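PDB 2PX0: flagellar biosynthesis protein flhF from Bacillus subtilis, which binds and probably hydrolyses GTP as a member of the signal-recognition-particle GTPase family and is needed for building the flagellum. Local coordinates for residues K106-F111 / S213-L218; W99-H104 / V241-F246; K133-A138 / Y183-V188. All blocks are in the same frame, centred on the assembly; numbering follows the deposited sequence.

Contact 1. Residues K106-F111 / S213-L218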
loop_
_atom_site.group_PDB
_atom_site.type_symbol
_atom_site.label_atom_id
_atom_site.label_comp_id
_atom_site.label_asym_id
_atom_site.label_seq_id
_atom_site.Cartn_x
_atom_site.Cartn_y
_atom_site.Cartn_z
ATOM N N LYS A 106 -10.800 -27.266 2.092
ATOM C CA LYS A 106 -12.147 -26.868 1.736
ATOM C C LYS A 106 -12.373 -25.398 2.054
ATOM O O LYS A 106 -13.226 -24.745 1.445
ATOM C CB LYS A 106 -13.148 -27.739 2.497
ATOM C CG LYS A 106 -14.610 -27.380 2.280
ATOM C CD LYS A 106 -15.529 -28.472 2.811
ATOM C CE LYS A 106 -15.340 -29.771 2.009
ATOM N NZ LYS A 106 -16.284 -30.849 2.417
ATOM N N TYR A 107 -11.603 -24.874 3.003
ATOM C CA TYR A 107 -11.746 -23.482 3.403
ATOM C C TYR A 107 -10.485 -22.673 3.128
ATOM O O TYR A 107 -9.399 -23.012 3.598
ATOM C CB TYR A 107 -12.112 -23.428 4.879
ATOM C CG TYR A 107 -13.310 -24.292 5.190
ATOM C CD1 TYR A 107 -14.606 -23.864 4.889
ATOM C CD2 TYR A 107 -13.146 -25.568 5.732
ATOM C CE1 TYR A 107 -15.705 -24.688 5.118
ATOM C CE2 TYR A 107 -14.238 -26.398 5.962
ATOM C CZ TYR A 107 -15.511 -25.953 5.651
ATOM O OH TYR A 107 -16.580 -26.792 5.857
ATOM N N ILE A 108 -10.646 -21.601 2.357
ATOM C CA ILE A 108 -9.537 -20.728 1.994
ATOM C C ILE A 108 -9.725 -19.354 2.632
ATOM O O ILE A 108 -10.661 -18.626 2.298
ATOM C CB ILE A 108 -9.453 -20.557 0.464
ATOM C CG1 ILE A 108 -9.338 -21.924 -0.216
ATOM C CG2 ILE A 108 -8.280 -19.668 0.102
ATOM C CD1 ILE A 108 -8.122 -22.740 0.199
ATOM N N VAL A 109 -8.829 -18.998 3.544
ATOM C CA VAL A 109 -8.922 -17.716 4.228
ATOM C C VAL A 109 -7.817 -16.721 3.853
ATOM O O VAL A 109 -6.639 -17.086 3.737
ATOM C CB VAL A 109 -8.934 -17.925 5.762
ATOM C CG1 VAL A 109 -8.819 -16.591 6.493
ATOM C CG2 VAL A 109 -10.215 -18.640 6.164
ATOM N N LEU A 110 -8.211 -15.466 3.653
ATOM C CA LEU A 110 -7.263 -14.418 3.310
ATOM C C LEU A 110 -7.420 -13.221 4.238
ATOM O O LEU A 110 -8.492 -12.622 4.310
ATOM C CB LEU A 110 -7.468 -13.935 1.880
ATOM C CG LEU A 110 -7.404 -14.847 0.659
ATOM C CD1 LEU A 110 -6.842 -14.009 -0.495
ATOM C CD2 LEU A 110 -6.529 -16.061 0.907
ATOM N N PHE A 111 -6.353 -12.883 4.953
ATOM C CA PHE A 111 -6.381 -11.740 5.845
ATOM C C PHE A 111 -5.153 -10.896 5.525
ATOM O O PHE A 111 -4.223 -11.369 4.874
ATOM C CB PHE A 111 -6.417 -12.191 7.322
ATOM C CG PHE A 111 -5.533 -13.370 7.631
ATOM C CD1 PHE A 111 -4.153 -13.222 7.756
ATOM C CD2 PHE A 111 -6.079 -14.639 7.785
ATOM C CE1 PHE A 111 -3.335 -14.315 8.026
ATOM C CE2 PHE A 111 -5.252 -15.750 8.058
ATOM C CZ PHE A 111 -3.887 -15.578 8.176
ATOM N N SER A 213 -9.178 -28.264 8.605
ATOM C CA SER A 213 -9.961 -27.876 7.429
ATOM C C SER A 213 -9.556 -26.573 6.720
ATOM O O SER A 213 -9.778 -26.432 5.520
ATOM C CB SER A 213 -11.452 -27.811 7.809
ATOM O OG SER A 213 -11.676 -26.990 8.955
ATOM N N ILE A 214 -8.960 -25.637 7.452
ATOM C CA ILE A 214 -8.567 -24.348 6.884
ATOM C C ILE A 214 -7.142 -24.255 6.320
ATOM O O ILE A 214 -6.239 -24.969 6.751
ATOM C CB ILE A 214 -8.776 -23.224 7.926
ATOM C CG1 ILE A 214 -10.273 -23.004 8.137
ATOM C CG2 ILE A 214 -8.127 -21.941 7.466
ATOM C CD1 ILE A 214 -10.597 -21.835 9.061
ATOM N N GLN A 215 -6.962 -23.359 5.348
ATOM C CA GLN A 215 -5.673 -23.112 4.689
ATOM C C GLN A 215 -5.536 -21.588 4.490
ATOM O O GLN A 215 -5.815 -21.075 3.405
ATOM C CB GLN A 215 -5.650 -23.834 3.331
ATOM C CG GLN A 215 -4.313 -23.813 2.594
ATOM C CD GLN A 215 -4.369 -24.587 1.287
ATOM O OE1 GLN A 215 -4.818 -25.734 1.255
ATOM N NE2 GLN A 215 -3.905 -23.971 0.206
ATOM N N SER A 216 -5.099 -20.881 5.536
ATOM C CA SER A 216 -4.961 -19.420 5.517
ATOM C C SER A 216 -3.813 -18.829 4.699
ATOM O O SER A 216 -2.770 -19.458 4.517
ATOM C CB SER A 216 -4.869 -18.897 6.948
ATOM O OG SER A 216 -3.757 -19.470 7.623
ATOM N N PHE A 217 -4.017 -17.593 4.242
ATOM C CA PHE A 217 -3.053 -16.881 3.400
ATOM C C PHE A 217 -2.881 -15.421 3.808
ATOM O O PHE A 217 -3.800 -14.625 3.632
ATOM C CB PHE A 217 -3.534 -16.918 1.954
ATOM C CG PHE A 217 -3.457 -18.276 1.321
ATOM C CD1 PHE A 217 -2.262 -18.729 0.770
ATOM C CD2 PHE A 217 -4.577 -19.104 1.289
ATOM C CE1 PHE A 217 -2.182 -19.976 0.199
ATOM C CE2 PHE A 217 -4.515 -20.352 0.723
ATOM C CZ PHE A 217 -3.310 -20.795 0.173
ATOM N N LEU A 218 -1.701 -15.064 4.316
ATOM C CA LEU A 218 -1.454 -13.696 4.748
ATOM C C LEU A 218 -1.184 -12.784 3.553
ATOM O O LEU A 218 -0.187 -12.937 2.852
ATOM C CB LEU A 218 -0.287 -13.664 5.730
ATOM C CG LEU A 218 0.150 -12.278 6.223
ATOM C CD1 LEU A 218 -0.972 -11.576 6.980
ATOM C CD2 LEU A 218 1.349 -12.435 7.122
#
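Tyr107 turns the CD2 edge of its ring to Ser213. The backbone O of Ser213 lies near the ring plane, and Ser213 CB is 3.5 Å from Tyr107 CD2. Lys106 CG lies over one face of this ring, near the rim. Lys177 makes a cation-pi contact with it. The two segments belong to neighbouring parallel strands, 107-112 and 214-221, at the centre of the sheet of a P-loop GTPase. Phe111 has the backbone O of Phe217 over one face, and Leu218 CD1 approaches its edge, 3.7 Å from Phe111 CD1. Ser216 CB comes to the same ring at a slant. The Phe217 ring has Val109 O at its edge. Leu110 CD2 and Ile108 CG2 reach it obliquely, the latter 3.9 Å from Phe217 CE2.

The two shorter backbone bonds are Gln215 N to Tyr107 O at 3.0 Å and Phe217 N to Val109 O at 2.7 Å. Tyr107 N to Ser213 O and Phe111 N to Phe217 O are weak bonds. Side chains alternate: Tyr107, Val109, Phe111, Ile214, Ser216 and Leu218 share one face; Ile108, Leu110, Gln215 and Phe217 share the other. Phe111 has CG between its backbone N and carbonyl carbon (chi1 40°), which lays the ring across the neighbouring strand, over Phe217 O. On the opposite face Leu110 also touches Thr121 and Leu122 of helix 118-132.

The buried Gln215 amide is held from outside the pair: NE2 gives a hydrogen bond to Pro102 O, and OE1 accepts from the backbone N of His104 and of Ser105.

Contact 2. Residues W99-H104 / V241-F246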
loop_
_atom_site.group_PDB
_atom_site.type_symbol
_atom_site.label_atom_id
_atom_site.label_comp_id
_atom_site.label_asym_id
_atom_site.label_seq_id
_atom_site.Cartn_x
_atom_site.Cartn_y
_atom_site.Cartn_z
ATOM N N TRP A 99 7.236 -23.343 -0.495
ATOM C CA TRP A 99 6.614 -22.414 -1.435
ATOM C C TRP A 99 5.553 -23.145 -2.272
ATOM O O TRP A 99 5.403 -24.372 -2.192
ATOM C CB TRP A 99 7.648 -21.838 -2.394
ATOM C CG TRP A 99 8.635 -20.868 -1.818
ATOM C CD1 TRP A 99 9.532 -21.091 -0.800
ATOM C CD2 TRP A 99 8.922 -19.552 -2.318
ATOM N NE1 TRP A 99 10.364 -19.995 -0.646
ATOM C CE2 TRP A 99 10.007 -19.037 -1.559
ATOM C CE3 TRP A 99 8.364 -18.756 -3.330
ATOM C CZ2 TRP A 99 10.546 -17.776 -1.793
ATOM C CZ3 TRP A 99 8.901 -17.503 -3.562
ATOM C CH2 TRP A 99 9.979 -17.021 -2.793
ATOM N N GLN A 100 4.821 -22.376 -3.072
ATOM C CA GLN A 100 3.797 -22.911 -3.972
ATOM C C GLN A 100 2.858 -24.013 -3.469
ATOM O O GLN A 100 2.562 -24.976 -4.184
ATOM C CB GLN A 100 4.461 -23.373 -5.270
ATOM C CG GLN A 100 4.976 -22.233 -6.100
ATOM C CD GLN A 100 5.719 -22.702 -7.326
ATOM O OE1 GLN A 100 6.804 -23.271 -7.217
ATOM N NE2 GLN A 100 5.140 -22.465 -8.509
ATOM N N GLU A 101 2.380 -23.869 -2.246
ATOM C CA GLU A 101 1.444 -24.832 -1.701
ATOM C C GLU A 101 0.141 -24.568 -2.451
ATOM O O GLU A 101 -0.475 -23.528 -2.274
ATOM C CB GLU A 101 1.257 -24.558 -0.210
ATOM C CG GLU A 101 0.417 -25.560 0.552
ATOM C CD GLU A 101 0.172 -25.120 1.990
ATOM O OE1 GLU A 101 -0.737 -24.283 2.217
ATOM O OE2 GLU A 101 0.899 -25.597 2.894
ATOM N N PRO A 102 -0.289 -25.493 -3.314
ATOM C CA PRO A 102 -1.535 -25.297 -4.064
ATOM C C PRO A 102 -2.758 -25.259 -3.162
ATOM O O PRO A 102 -2.682 -25.565 -1.973
ATOM C CB PRO A 102 -1.571 -26.506 -4.979
ATOM C CG PRO A 102 -0.982 -27.565 -4.119
ATOM C CD PRO A 102 0.239 -26.845 -3.543
ATOM N N ILE A 103 -3.894 -24.886 -3.731
ATOM C CA ILE A 103 -5.130 -24.839 -2.964
ATOM C C ILE A 103 -5.726 -26.246 -2.849
ATOM O O ILE A 103 -6.048 -26.876 -3.859
ATOM C CB ILE A 103 -6.142 -23.874 -3.622
ATOM C CG1 ILE A 103 -5.853 -22.450 -3.141
ATOM C CG2 ILE A 103 -7.571 -24.289 -3.298
ATOM C CD1 ILE A 103 -6.838 -21.428 -3.631
ATOM N N HIS A 104 -5.852 -26.732 -1.613
ATOM C CA HIS A 104 -6.401 -28.062 -1.340
ATOM C C HIS A 104 -7.607 -28.029 -0.408
ATOM O O HIS A 104 -8.705 -28.424 -0.787
ATOM C CB HIS A 104 -5.339 -28.959 -0.703
ATOM C CG HIS A 104 -4.322 -29.476 -1.670
ATOM N ND1 HIS A 104 -4.664 -30.209 -2.787
ATOM C CD2 HIS A 104 -2.970 -29.387 -1.676
ATOM C CE1 HIS A 104 -3.566 -30.549 -3.439
ATOM N NE2 HIS A 104 -2.524 -30.063 -2.786
ATOM N N VAL A 241 -0.199 -19.412 9.700
ATOM C CA VAL A 241 -0.268 -19.015 8.300
ATOM C C VAL A 241 0.451 -20.046 7.426
ATOM O O VAL A 241 1.594 -20.402 7.692
ATOM C CB VAL A 241 0.382 -17.636 8.109
ATOM C CG1 VAL A 241 0.391 -17.256 6.654
ATOM C CG2 VAL A 241 -0.367 -16.603 8.912
ATOM N N ASN A 242 -0.227 -20.519 6.385
ATOM C CA ASN A 242 0.335 -21.508 5.462
ATOM C C ASN A 242 1.312 -20.923 4.429
ATOM O O ASN A 242 2.446 -21.383 4.294
ATOM C CB ASN A 242 -0.788 -22.220 4.696
ATOM C CG ASN A 242 -1.808 -22.861 5.607
ATOM O OD1 ASN A 242 -2.456 -22.185 6.415
ATOM N ND2 ASN A 242 -1.968 -24.176 5.476
ATOM N N GLN A 243 0.856 -19.916 3.692
ATOM C CA GLN A 243 1.657 -19.288 2.649
ATOM C C GLN A 243 1.589 -17.779 2.755
ATOM O O GLN A 243 1.144 -17.236 3.757
ATOM C CB GLN A 243 1.133 -19.689 1.269
ATOM C CG GLN A 243 1.215 -21.162 0.949
ATOM C CD GLN A 243 2.612 -21.574 0.587
ATOM O OE1 GLN A 243 3.168 -21.122 -0.424
ATOM N NE2 GLN A 243 3.202 -22.435 1.413
ATOM N N TYR A 244 2.007 -17.112 1.688
ATOM C CA TYR A 244 2.017 -15.657 1.613
ATOM C C TYR A 244 1.515 -15.202 0.244
ATOM O O TYR A 244 1.786 -15.839 -0.782
ATOM C CB TYR A 244 3.440 -15.135 1.721
ATOM C CG TYR A 244 3.983 -14.806 3.078
ATOM C CD1 TYR A 244 3.283 -13.988 3.957
ATOM C CD2 TYR A 244 5.281 -15.174 3.416
ATOM C CE1 TYR A 244 3.878 -13.531 5.136
ATOM C CE2 TYR A 244 5.878 -14.727 4.583
ATOM C CZ TYR A 244 5.177 -13.904 5.434
ATOM O OH TYR A 244 5.795 -13.456 6.566
ATOM N N ILE A 245 0.816 -14.076 0.219
ATOM C CA ILE A 245 0.359 -13.526 -1.047
ATOM C C ILE A 245 0.864 -12.085 -1.166
ATOM O O ILE A 245 0.531 -11.207 -0.353
ATOM C CB ILE A 245 -1.160 -13.589 -1.173
ATOM C CG1 ILE A 245 -1.597 -15.054 -1.130
ATOM C CG2 ILE A 245 -1.598 -12.983 -2.491
ATOM C CD1 ILE A 245 -3.090 -15.279 -1.277
ATOM N N PHE A 246 1.712 -11.866 -2.165
ATOM C CA PHE A 246 2.277 -10.558 -2.407
ATOM C C PHE A 246 1.611 -9.995 -3.632
ATOM O O PHE A 246 1.702 -10.554 -4.717
ATOM C CB PHE A 246 3.794 -10.657 -2.602
ATOM C CG PHE A 246 4.549 -10.832 -1.314
ATOM C CD1 PHE A 246 4.718 -9.759 -0.437
ATOM C CD2 PHE A 246 5.027 -12.079 -0.936
ATOM C CE1 PHE A 246 5.340 -9.932 0.788
ATOM C CE2 PHE A 246 5.650 -12.253 0.288
ATOM C CZ PHE A 246 5.805 -11.179 1.150
#
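Glu101 and Gln243 slant across each other, with Glu101 CB set over the flat face of the Gln243 amide. Glu101 CB is 3.4 Å from Gln243 CD. The carboxylate beyond it is turned 42° against that amide. The Gln243 chain folds at its second torsion (chi2 -77°), and this brings the amide alongside the backbone of Gln100 and Glu101. Gln243 OE1 accepts a weak hydrogen bond from Glu101 N at 3.4 Å. The N-H points almost straight at the oxygen, but the donor stands above the amide plane, not in it.

The other end of the amide is turned back toward backbone oxygens. Gln243 NE2 bonds to Lys98 O and weakly to Asn242 O, at 3.2 Å. One side chain thus ties strand 243-247 to the loop between helix 81-90 and strand 107-112. In the NG architecture of SRP GTPases, this loop leads from the helical N-terminal part to the first strand of the GTPase sheet. Replacing Gln243 with an alanine would probably leave Lys98 O and Glu101 N without this partner and open a gap beside Glu101 CB.

Glu101 itself runs out extended, with CG anti to the backbone N, and its carboxylate passes beyond Gln243 to Asn242. There Glu101 OE1 lies 3.2 Å from Asn242 CB. The two side chains meet at a slant, their carboxylate and amide planes 75° apart. Trp99 starts away from the strand, and its side chain packs on Val269, Val285 and Leu262. Gln100 also leads away, and its NE2 bonds to Thr284 OG1.

Contact 3. Residues K133-A138 / Y183-V188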
loop_
_atom_site.group_PDB
_atom_site.type_symbol
_atom_site.label_atom_id
_atom_site.label_comp_id
_atom_site.label_asym_id
_atom_site.label_seq_id
_atom_site.Cartn_x
_atom_site.Cartn_y
_atom_site.Cartn_z
ATOM N N LYS A 133 -10.672 -25.253 -12.904
ATOM C CA LYS A 133 -10.481 -26.557 -12.284
ATOM C C LYS A 133 -11.774 -27.335 -12.074
ATOM O O LYS A 133 -11.766 -28.415 -11.479
ATOM C CB LYS A 133 -9.738 -26.403 -10.960
ATOM C CG LYS A 133 -8.302 -25.952 -11.134
ATOM C CD LYS A 133 -7.597 -25.840 -9.787
ATOM C CE LYS A 133 -6.137 -25.436 -9.962
ATOM N NZ LYS A 133 -6.009 -24.139 -10.686
ATOM N N HIS A 134 -12.879 -26.786 -12.567
ATOM C CA HIS A 134 -14.188 -27.427 -12.454
ATOM C C HIS A 134 -14.520 -27.822 -11.020
ATOM O O HIS A 134 -14.556 -29.010 -10.704
ATOM C CB HIS A 134 -14.237 -28.685 -13.325
ATOM C CG HIS A 134 -13.689 -28.493 -14.705
ATOM N ND1 HIS A 134 -14.256 -27.632 -15.620
ATOM C CD2 HIS A 134 -12.624 -29.054 -15.326
ATOM C CE1 HIS A 134 -13.563 -27.671 -16.744
ATOM N NE2 HIS A 134 -12.567 -28.525 -16.594
ATOM N N LYS A 135 -14.772 -26.845 -10.154
ATOM C CA LYS A 135 -15.092 -27.156 -8.764
ATOM C C LYS A 135 -16.300 -26.422 -8.205
ATOM O O LYS A 135 -16.692 -25.376 -8.708
ATOM C CB LYS A 135 -13.880 -26.884 -7.869
ATOM C CG LYS A 135 -12.730 -27.848 -8.082
ATOM C CD LYS A 135 -11.601 -27.580 -7.110
ATOM C CE LYS A 135 -10.456 -28.558 -7.333
ATOM N NZ LYS A 135 -10.891 -29.968 -7.120
ATOM N N LYS A 136 -16.892 -27.001 -7.167
ATOM C CA LYS A 136 -18.038 -26.403 -6.503
ATOM C C LYS A 136 -17.491 -25.359 -5.559
ATOM O O LYS A 136 -16.951 -25.689 -4.500
ATOM C CB LYS A 136 -18.826 -27.438 -5.691
ATOM C CG LYS A 136 -19.858 -28.227 -6.481
ATOM C CD LYS A 136 -20.684 -29.111 -5.558
ATOM C CE LYS A 136 -19.817 -30.181 -4.871
ATOM N NZ LYS A 136 -20.612 -31.060 -3.958
ATOM N N ILE A 137 -17.649 -24.100 -5.945
ATOM C CA ILE A 137 -17.169 -22.980 -5.160
ATOM C C ILE A 137 -18.242 -22.429 -4.233
ATOM O O ILE A 137 -19.434 -22.518 -4.509
ATOM C CB ILE A 137 -16.698 -21.859 -6.098
ATOM C CG1 ILE A 137 -15.698 -22.423 -7.101
ATOM C CG2 ILE A 137 -16.053 -20.751 -5.316
ATOM C CD1 ILE A 137 -14.561 -23.198 -6.458
ATOM N N ALA A 138 -17.800 -21.861 -3.125
ATOM C CA ALA A 138 -18.699 -21.252 -2.155
ATOM C C ALA A 138 -17.972 -20.033 -1.593
ATOM O O ALA A 138 -16.746 -19.952 -1.665
ATOM C CB ALA A 138 -19.014 -22.232 -1.044
ATOM N N TYR A 183 -19.512 -28.397 -0.108
ATOM C CA TYR A 183 -18.755 -27.812 -1.212
ATOM C C TYR A 183 -17.268 -28.158 -1.189
ATOM O O TYR A 183 -16.710 -28.463 -0.138
ATOM C CB TYR A 183 -18.925 -26.289 -1.210
ATOM C CG TYR A 183 -20.316 -25.841 -1.570
ATOM C CD1 TYR A 183 -21.386 -26.097 -0.723
ATOM C CD2 TYR A 183 -20.570 -25.206 -2.785
ATOM C CE1 TYR A 183 -22.675 -25.741 -1.075
ATOM C CE2 TYR A 183 -21.864 -24.844 -3.149
ATOM C CZ TYR A 183 -22.909 -25.119 -2.290
ATOM O OH TYR A 183 -24.198 -24.800 -2.649
ATOM N N ASP A 184 -16.626 -28.109 -2.353
ATOM C CA ASP A 184 -15.206 -28.411 -2.419
ATOM C C ASP A 184 -14.435 -27.359 -1.644
ATOM O O ASP A 184 -13.911 -27.610 -0.557
ATOM C CB ASP A 184 -14.708 -28.411 -3.863
ATOM C CG ASP A 184 -15.393 -29.450 -4.715
ATOM O OD1 ASP A 184 -15.563 -30.599 -4.244
ATOM O OD2 ASP A 184 -15.757 -29.121 -5.863
ATOM N N HIS A 185 -14.382 -26.167 -2.224
ATOM C CA HIS A 185 -13.673 -25.048 -1.632
ATOM C C HIS A 185 -14.611 -23.923 -1.225
ATOM O O HIS A 185 -15.617 -23.647 -1.890
ATOM C CB HIS A 185 -12.645 -24.524 -2.626
ATOM C CG HIS A 185 -11.635 -25.547 -3.034
ATOM N ND1 HIS A 185 -10.858 -25.420 -4.164
ATOM C CD2 HIS A 185 -11.270 -26.716 -2.456
ATOM C CE1 HIS A 185 -10.060 -26.467 -4.268
ATOM N NE2 HIS A 185 -10.290 -27.268 -3.244
ATOM N N VAL A 186 -14.271 -23.274 -0.120
ATOM C CA VAL A 186 -15.056 -22.165 0.384
ATOM C C VAL A 186 -14.086 -21.003 0.586
ATOM O O VAL A 186 -13.202 -21.049 1.447
ATOM C CB VAL A 186 -15.706 -22.521 1.713
ATOM C CG1 VAL A 186 -16.717 -21.461 2.085
ATOM C CG2 VAL A 186 -16.347 -23.883 1.621
ATOM N N PHE A 187 -14.243 -19.965 -0.223
ATOM C CA PHE A 187 -13.368 -18.809 -0.131
ATOM C C PHE A 187 -13.871 -17.750 0.855
ATOM O O PHE A 187 -14.898 -17.097 0.631
ATOM C CB PHE A 187 -13.163 -18.215 -1.528
ATOM C CG PHE A 187 -12.513 -19.170 -2.494
ATOM C CD1 PHE A 187 -13.260 -20.171 -3.117
ATOM C CD2 PHE A 187 -11.140 -19.114 -2.736
ATOM C CE1 PHE A 187 -12.648 -21.110 -3.969
ATOM C CE2 PHE A 187 -10.522 -20.051 -3.587
ATOM C CZ PHE A 187 -11.279 -21.051 -4.201
ATOM N N VAL A 188 -13.137 -17.610 1.960
ATOM C CA VAL A 188 -13.465 -16.646 3.008
ATOM C C VAL A 188 -12.652 -15.363 2.888
ATOM O O VAL A 188 -11.425 -15.402 2.831
ATOM C CB VAL A 188 -13.206 -17.229 4.394
ATOM C CG1 VAL A 188 -13.640 -16.232 5.451
ATOM C CG2 VAL A 188 -13.941 -18.536 4.553
#
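Asp184 holds CG beside its own backbone N and anti to its carbonyl carbon (chi1 -61°), which sets the carboxylate against the backbone of Lys136. Asp184 OD2 accepts a hydrogen bond from Lys136 N at 2.7 Å. The donor comes from the anti side and stands 24° out of the carboxylate plane. In return, Lys136 O takes weak bonds from Asp184 N and His185 N. The Lys136 chain bends at its third torsion (chi3 -64°) and places NZ on Glu182 O.

Lys135 runs past His185 with its aliphatic part: Lys135 CD is 3.4 Å from His185 CE1. Its NZ does not touch the Asp184 carboxylate, though the opposite charges may still attract.

Further on, Ala138 CB sits between Tyr183 and Val186, 3.8 Å from Tyr183 CD2 and 4.0 Å from Val186 CG1. Ile137 packs CG2 obliquely on the Phe187 ring, 3.6 Å from its CD1. Phe187 N bonds to Ala138 O at 2.9 Å, and that oxygen also lies in plane at the edge of the Phe187 ring. Ile137 and Phe187 both touch Ser129 of helix 118-132.

Strand 137-141, outermost at this end of the chain's sheet, thus starts beside strand 185-189. The chain between these two parallel neighbours passes through helices 149-157 and 170-179, a beta-alpha-beta crossover of the P-loop NTPase fold.

Overall arrangement
All three contacts meet one parallel sheet. Contact 3 joins its outermost strand 137-141 to 185-189, contact 1 joins 107-112, next in order, to 214-221, and contact 2 ties the following strand, 243-247, to the loop leading into 107-112. Centre to centre, contact 1 is about 9 Å from contact 2 and about 12 Å from contact 3. The centres of contacts 2 and 3 are about 17 Å apart. Along the chain contact 3 is nested within contact 1, and contact 1 within contact 2. Leu218 O of contact 1 probably accepts a hydrogen bond from Ile245 N of contact 2. Strands 107-112 and 185-189 run into loops that line the pocket of the bound GTP analogue.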